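Local coordinates for exported protein (Bacteroides fragilis, PDB 4JX0) that is of unknown function but binds magnesium and joins a DUF1735 domain to an F5/F8 type C (discoidin-like) domain, at residues I174-I179 with V270-F275; R259-T264 with R298-M303. All blocks are in the same frame, centred on the assembly; numbering follows the deposited sequence.

Contact 1: I174-I179 with V270-F275; sequences IRLDNI and VNHGVF
With CG anti to the carbonyl carbon (chi1 -46°), L176 swings its CD1 methyl over one face of the H272 imidazole, a CH-pi contact in which CD1 lies 3.7 Å from the ring centroid. In N178 CG is instead anti to the backbone N (chi1 -164°), which brings the amide to the edge of the same ring: N178 ND2 donates to H272 ND1 at 3.0 Å. The donor lies in the imidazole plane, whereas the two planar groups are 56° apart. An imidazole suits this place because it offers a flat pi face to the methyl and, at ND1, an acceptor in the ring plane. The bond also fixes the turn of the N178 amide, whose OD1 accepts from the backbone N of K290.

Residues 174-179 belong to the linker that leaves the DUF1735 domain, and here they run beside the edge strand 269-276 of the C-terminal beta-sandwich. The backbone makes two bonds to that edge, L176 N to N271 O and N178 N to H272 O, both 2.9 Å long. N271 OD1 closes an Asx turn by accepting from G273 N, and G273 takes a positive phi (133°), easy for a residue with no side chain; its CA lies against L176 O. R175 stretches its CG and CD alongside the N271 amide, then passes its guanidinium over V274 CG2. A water accepts from both R175 NH1 and N271 ND2. Farther on, branched I179 pushes CG2 against F275 CB, 3.8 Å away, on the buried side.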
loop_
_atom_site.group_PDB
_atom_site.type_symbol
_atom_site.label_atom_id
_atom_site.label_comp_id
_atom_site.label_asym_id
_atom_site.label_seq_id
_atom_site.Cartn_x
_atom_site.Cartn_y
_atom_site.Cartn_z
ATOM N N ILE A 174 -11.661 -0.228 0.053
ATOM C CA ILE A 174 -12.345 0.586 -0.959
ATOM C C ILE A 174 -11.685 1.977 -1.117
ATOM O O ILE A 174 -11.431 2.688 -0.139
ATOM C CB ILE A 174 -13.868 0.736 -0.670
ATOM C CG1 ILE A 174 -14.583 -0.620 -0.855
ATOM C CG2 ILE A 174 -14.512 1.796 -1.591
ATOM C CD1 ILE A 174 -15.887 -0.715 -0.092
ATOM N N ARG A 175 -11.475 2.361 -2.382
ATOM C CA ARG A 175 -10.948 3.670 -2.758
ATOM C C ARG A 175 -11.473 4.027 -4.142
ATOM O O ARG A 175 -11.134 3.370 -5.133
ATOM C CB ARG A 175 -9.414 3.711 -2.745
ATOM C CG ARG A 175 -8.850 5.093 -3.094
ATOM C CD ARG A 175 -7.359 5.190 -2.863
ATOM N NE ARG A 175 -6.593 4.788 -4.047
ATOM C CZ ARG A 175 -5.287 4.548 -4.059
ATOM N NH1 ARG A 175 -4.571 4.657 -2.942
ATOM N NH2 ARG A 175 -4.682 4.191 -5.190
ATOM N N LEU A 176 -12.236 5.104 -4.225
ATOM C CA LEU A 176 -12.777 5.546 -5.504
ATOM C C LEU A 176 -11.684 6.268 -6.286
ATOM O O LEU A 176 -10.703 6.721 -5.699
ATOM C CB LEU A 176 -13.988 6.463 -5.289
ATOM C CG LEU A 176 -15.040 6.007 -4.261
ATOM C CD1 LEU A 176 -16.081 7.065 -4.069
ATOM C CD2 LEU A 176 -15.676 4.689 -4.678
ATOM N N ASP A 177 -11.823 6.350 -7.599
ATOM C CA ASP A 177 -10.883 7.084 -8.448
ATOM C C ASP A 177 -11.630 8.341 -8.792
ATOM O O ASP A 177 -12.099 8.498 -9.927
ATOM C CB ASP A 177 -10.469 6.250 -9.679
ATOM C CG ASP A 177 -9.626 6.947 -10.724
ATOM O OD1 ASP A 177 -8.926 7.927 -10.367
ATOM O OD2 ASP A 177 -9.679 6.526 -11.914
ATOM N N ASN A 178 -11.847 9.192 -7.766
ATOM C CA ASN A 178 -12.635 10.412 -7.905
ATOM C C ASN A 178 -11.855 11.668 -7.542
ATOM O O ASN A 178 -12.485 12.676 -7.259
ATOM C CB ASN A 178 -13.888 10.316 -7.030
ATOM C CG ASN A 178 -14.942 11.323 -7.377
ATOM O OD1 ASN A 178 -15.274 11.511 -8.547
ATOM N ND2 ASN A 178 -15.454 12.033 -6.385
ATOM N N ILE A 179 -10.509 11.650 -7.598
ATOM C CA ILE A 179 -9.701 12.834 -7.312
ATOM C C ILE A 179 -8.833 13.126 -8.533
ATOM O O ILE A 179 -8.045 12.273 -8.944
ATOM C CB ILE A 179 -8.865 12.660 -6.017
ATOM C CG1 ILE A 179 -9.773 12.555 -4.758
ATOM C CG2 ILE A 179 -7.845 13.784 -5.858
ATOM C CD1 ILE A 179 -10.545 13.800 -4.353
ATOM N N VAL A 270 -15.569 7.681 3.359
ATOM C CA VAL A 270 -15.133 6.995 2.142
ATOM C C VAL A 270 -13.885 7.668 1.573
ATOM O O VAL A 270 -13.817 8.891 1.548
ATOM C CB VAL A 270 -16.275 6.964 1.095
ATOM C CG1 VAL A 270 -15.882 6.133 -0.129
ATOM C CG2 VAL A 270 -17.567 6.437 1.711
ATOM N N ASN A 271 -12.910 6.859 1.105
ATOM C CA ASN A 271 -11.684 7.359 0.476
ATOM C C ASN A 271 -11.987 7.623 -1.002
ATOM O O ASN A 271 -12.200 6.673 -1.765
ATOM C CB ASN A 271 -10.570 6.324 0.648
ATOM C CG ASN A 271 -9.204 6.758 0.180
ATOM O OD1 ASN A 271 -9.036 7.742 -0.550
ATOM N ND2 ASN A 271 -8.200 5.983 0.543
ATOM N N HIS A 272 -12.035 8.916 -1.402
ATOM C CA HIS A 272 -12.369 9.293 -2.783
ATOM C C HIS A 272 -11.165 9.253 -3.739
ATOM O O HIS A 272 -11.344 9.481 -4.935
ATOM C CB HIS A 272 -13.036 10.672 -2.824
ATOM C CG HIS A 272 -14.505 10.568 -2.634
ATOM N ND1 HIS A 272 -15.382 10.852 -3.660
ATOM C CD2 HIS A 272 -15.202 10.086 -1.581
ATOM C CE1 HIS A 272 -16.590 10.596 -3.180
ATOM N NE2 HIS A 272 -16.527 10.125 -1.932
ATOM N N GLY A 273 -9.978 8.938 -3.231
ATOM C CA GLY A 273 -8.776 8.842 -4.040
ATOM C C GLY A 273 -7.596 9.568 -3.436
ATOM O O GLY A 273 -7.687 10.161 -2.357
ATOM N N VAL A 274 -6.473 9.517 -4.142
ATOM C CA VAL A 274 -5.248 10.163 -3.723
ATOM C C VAL A 274 -4.974 11.351 -4.634
ATOM O O VAL A 274 -4.918 11.202 -5.863
ATOM C CB VAL A 274 -4.057 9.171 -3.727
ATOM C CG1 VAL A 274 -2.748 9.874 -3.355
ATOM C CG2 VAL A 274 -4.325 7.994 -2.789
ATOM N N PHE A 275 -4.779 12.529 -4.026
ATOM C CA PHE A 275 -4.336 13.707 -4.752
ATOM C C PHE A 275 -2.836 13.557 -4.839
ATOM O O PHE A 275 -2.237 13.155 -3.851
ATOM C CB PHE A 275 -4.738 14.992 -4.026
ATOM C CG PHE A 275 -4.182 16.241 -4.673
ATOM C CD1 PHE A 275 -4.695 16.708 -5.873
ATOM C CD2 PHE A 275 -3.175 16.971 -4.060
ATOM C CE1 PHE A 275 -4.216 17.883 -6.442
ATOM C CE2 PHE A 275 -2.694 18.141 -4.640
ATOM C CZ PHE A 275 -3.220 18.588 -5.824
HETATM O O HOH W 1 -4.965 5.716 0.155
#

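Contact 2: R259-T264 with R298-M303; sequences RVMVET and RFENMM
R259 and E300 meet across two antiparallel strands as a hydrogen-bonded pair, and their side chains meet again above the sheet. The backbone is the regular part of the contact: R259 N reaches E300 O at 2.9 Å and E300 N returns a bond to R259 O at 3.0 Å, while M261 and R298 are joined by a second such pair of bonds. Between them lies the non-hydrogen-bonded pair V260 and F299, on the buried face. V260 CG2 packs 4.0 Å from F299 CE1, and I286 of the facing sheet touches both residues; a branched aliphatic chain and an aromatic ring suit this buried face between the sheets.

The other face is only partly buried and takes the long chains of two arginines and a glutamate, R259, R298 and E300, beside selenomethionine M261. R259 starts with CG anti to its backbone N (chi1 -171°) and bends at chi3, which carries the guanidinium across to the neighbouring strand. R259 NH1 then forms a salt bridge with E300 OE1 at 2.7 Å. The oxygen lies at the guanidinium edge but is met from above its own carboxylate plane, and the two planes stand 83° apart, so this is a single-pronged bridge rather than a flat two-bond pairing. One guanidinium face rests on N301 CB, 3.5 Å from R259 NH2. M261 lays its CG beside the E300 carboxylate, and aliphatic CB atoms of M261 and R298 lie 4.2 Å apart. The R298 guanidinium heads away to T229 and to the rings of W269 and Y227.

An apolar face turned to the second sheet and a partly exposed face with a cross-strand salt bridge are what this beta-sandwich strand pair presents, here in the C-terminal domain of the F5/F8 type C (discoidin-like) family.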
loop_
_atom_site.group_PDB
_atom_site.type_symbol
_atom_site.label_atom_id
_atom_site.label_comp_id
_atom_site.label_asym_id
_atom_site.label_seq_id
_atom_site.Cartn_x
_atom_site.Cartn_y
_atom_site.Cartn_z
ATOM N N ARG A 259 -4.401 11.889 0.837
ATOM C CA ARG A 259 -5.571 11.014 0.742
ATOM C C ARG A 259 -6.801 11.839 1.088
ATOM O O ARG A 259 -6.802 12.474 2.142
ATOM C CB ARG A 259 -5.383 9.871 1.730
ATOM C CG ARG A 259 -6.391 8.729 1.656
ATOM C CD ARG A 259 -6.331 7.921 2.937
ATOM N NE ARG A 259 -4.947 7.527 3.239
ATOM C CZ ARG A 259 -4.390 7.463 4.452
ATOM N NH1 ARG A 259 -5.101 7.745 5.539
ATOM N NH2 ARG A 259 -3.122 7.096 4.588
ATOM N N VAL A 260 -7.831 11.866 0.216
ATOM C CA VAL A 260 -9.029 12.675 0.448
ATOM C C VAL A 260 -10.190 11.787 0.946
ATOM O O VAL A 260 -10.819 11.083 0.145
ATOM C CB VAL A 260 -9.427 13.464 -0.833
ATOM C CG1 VAL A 260 -10.588 14.417 -0.551
ATOM C CG2 VAL A 260 -8.237 14.228 -1.395
HETATM N N MSE A 261 -10.493 11.862 2.265
HETATM C CA MSE A 261 -11.621 11.145 2.890
HETATM C C MSE A 261 -12.843 12.033 2.855
HETATM O O MSE A 261 -12.713 13.231 3.095
HETATM C CB MSE A 261 -11.323 10.793 4.354
HETATM C CG MSE A 261 -10.012 10.072 4.589
HETATM SE SE MSE A 261 -9.881 8.388 3.648
HETATM C CE MSE A 261 -11.303 7.421 4.521
ATOM N N VAL A 262 -14.026 11.475 2.604
ATOM C CA VAL A 262 -15.256 12.267 2.536
ATOM C C VAL A 262 -16.322 11.644 3.413
ATOM O O VAL A 262 -16.636 10.477 3.212
ATOM C CB VAL A 262 -15.736 12.360 1.072
ATOM C CG1 VAL A 262 -17.045 13.127 0.976
ATOM C CG2 VAL A 262 -14.672 13.002 0.189
ATOM N N GLU A 263 -16.905 12.433 4.350
ATOM C CA GLU A 263 -18.001 11.969 5.200
ATOM C C GLU A 263 -19.280 12.187 4.453
ATOM O O GLU A 263 -19.675 13.332 4.197
ATOM C CB GLU A 263 -18.059 12.673 6.565
ATOM C CG GLU A 263 -18.944 11.928 7.561
ATOM C CD GLU A 263 -19.198 12.627 8.882
ATOM O OE1 GLU A 263 -19.563 13.824 8.861
ATOM O OE2 GLU A 263 -19.088 11.961 9.936
ATOM N N THR A 264 -19.945 11.085 4.126
ATOM C CA THR A 264 -21.198 11.096 3.377
ATOM C C THR A 264 -22.371 11.539 4.290
ATOM O O THR A 264 -22.208 11.625 5.516
ATOM C CB THR A 264 -21.411 9.693 2.799
ATOM O OG1 THR A 264 -21.403 8.753 3.878
ATOM C CG2 THR A 264 -20.335 9.318 1.776
ATOM N N ARG A 298 -11.788 15.251 4.927
ATOM C CA ARG A 298 -10.587 15.134 5.757
ATOM C C ARG A 298 -9.384 14.754 4.908
ATOM O O ARG A 298 -9.395 13.724 4.231
ATOM C CB ARG A 298 -10.805 14.092 6.880
ATOM C CG ARG A 298 -9.623 13.881 7.832
ATOM C CD ARG A 298 -9.952 12.859 8.901
ATOM N NE ARG A 298 -10.928 13.383 9.859
ATOM C CZ ARG A 298 -11.451 12.697 10.874
ATOM N NH1 ARG A 298 -11.100 11.431 11.085
ATOM N NH2 ARG A 298 -12.333 13.273 11.687
ATOM N N PHE A 299 -8.326 15.561 4.988
ATOM C CA PHE A 299 -7.090 15.329 4.256
ATOM C C PHE A 299 -6.136 14.583 5.163
ATOM O O PHE A 299 -5.899 15.038 6.283
ATOM C CB PHE A 299 -6.488 16.657 3.798
ATOM C CG PHE A 299 -7.403 17.405 2.862
ATOM C CD1 PHE A 299 -7.543 17.008 1.541
ATOM C CD2 PHE A 299 -8.112 18.515 3.295
ATOM C CE1 PHE A 299 -8.381 17.701 0.675
ATOM C CE2 PHE A 299 -8.962 19.196 2.428
ATOM C CZ PHE A 299 -9.096 18.781 1.128
ATOM N N GLU A 300 -5.625 13.427 4.710
ATOM C CA GLU A 300 -4.716 12.580 5.487
ATOM C C GLU A 300 -3.458 12.260 4.688
ATOM O O GLU A 300 -3.432 12.441 3.475
ATOM C CB GLU A 300 -5.416 11.256 5.866
ATOM C CG GLU A 300 -6.730 11.417 6.607
ATOM C CD GLU A 300 -7.432 10.114 6.929
ATOM O OE1 GLU A 300 -7.322 9.162 6.122
ATOM O OE2 GLU A 300 -8.131 10.058 7.966
ATOM N N ASN A 301 -2.416 11.773 5.378
ATOM C CA ASN A 301 -1.156 11.363 4.762
ATOM C C ASN A 301 -0.611 12.466 3.826
ATOM O O ASN A 301 -0.219 12.206 2.681
ATOM C CB ASN A 301 -1.401 10.047 4.011
ATOM C CG ASN A 301 -0.147 9.292 3.682
ATOM O OD1 ASN A 301 0.739 9.128 4.522
ATOM N ND2 ASN A 301 -0.033 8.826 2.448
HETATM N N MSE A 302 -0.573 13.700 4.337
HETATM C CA MSE A 302 -0.157 14.856 3.539
HETATM C C MSE A 302 1.361 14.911 3.417
HETATM O O MSE A 302 2.053 15.133 4.417
HETATM C CB MSE A 302 -0.698 16.155 4.140
HETATM C CG MSE A 302 -2.202 16.129 4.371
HETATM SE SE MSE A 302 -2.853 17.779 5.103
HETATM C CE MSE A 302 -3.169 18.723 3.444
HETATM N N MSE A 303 1.868 14.690 2.186
HETATM C CA MSE A 303 3.291 14.708 1.854
HETATM C C MSE A 303 3.670 15.919 1.014
HETATM O O MSE A 303 2.937 16.285 0.093
HETATM C CB MSE A 303 3.667 13.456 1.067
HETATM C CG MSE A 303 5.149 13.151 1.125
HETATM SE SE MSE A 303 5.676 11.833 -0.158
HETATM C CE MSE A 303 5.671 12.883 -1.774
#

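In the fold
Contacts 1 and 2 lie about 9 Å apart, centre to centre, and share one five-stranded antiparallel sheet. Strand 255-263, which pairs with 296-304 in contact 2, pairs on its other side with 269-276, the outermost strand met by the linker in contact 1. V270 O and V262 N, and H272 N and V260 O, are probably hydrogen-bonded. Along the chain the segments alternate: 174-179, 259-264, 270-275, 298-303. The linker from the N-terminal domain is thus held to the sheet edge, and contact 2 continues the pairing inward. Contact 2 lies wholly within the C-terminal sandwich, whereas contact 1 joins the interdomain connection to it; the F299 side chain is about 14 Å from a magnesium ion.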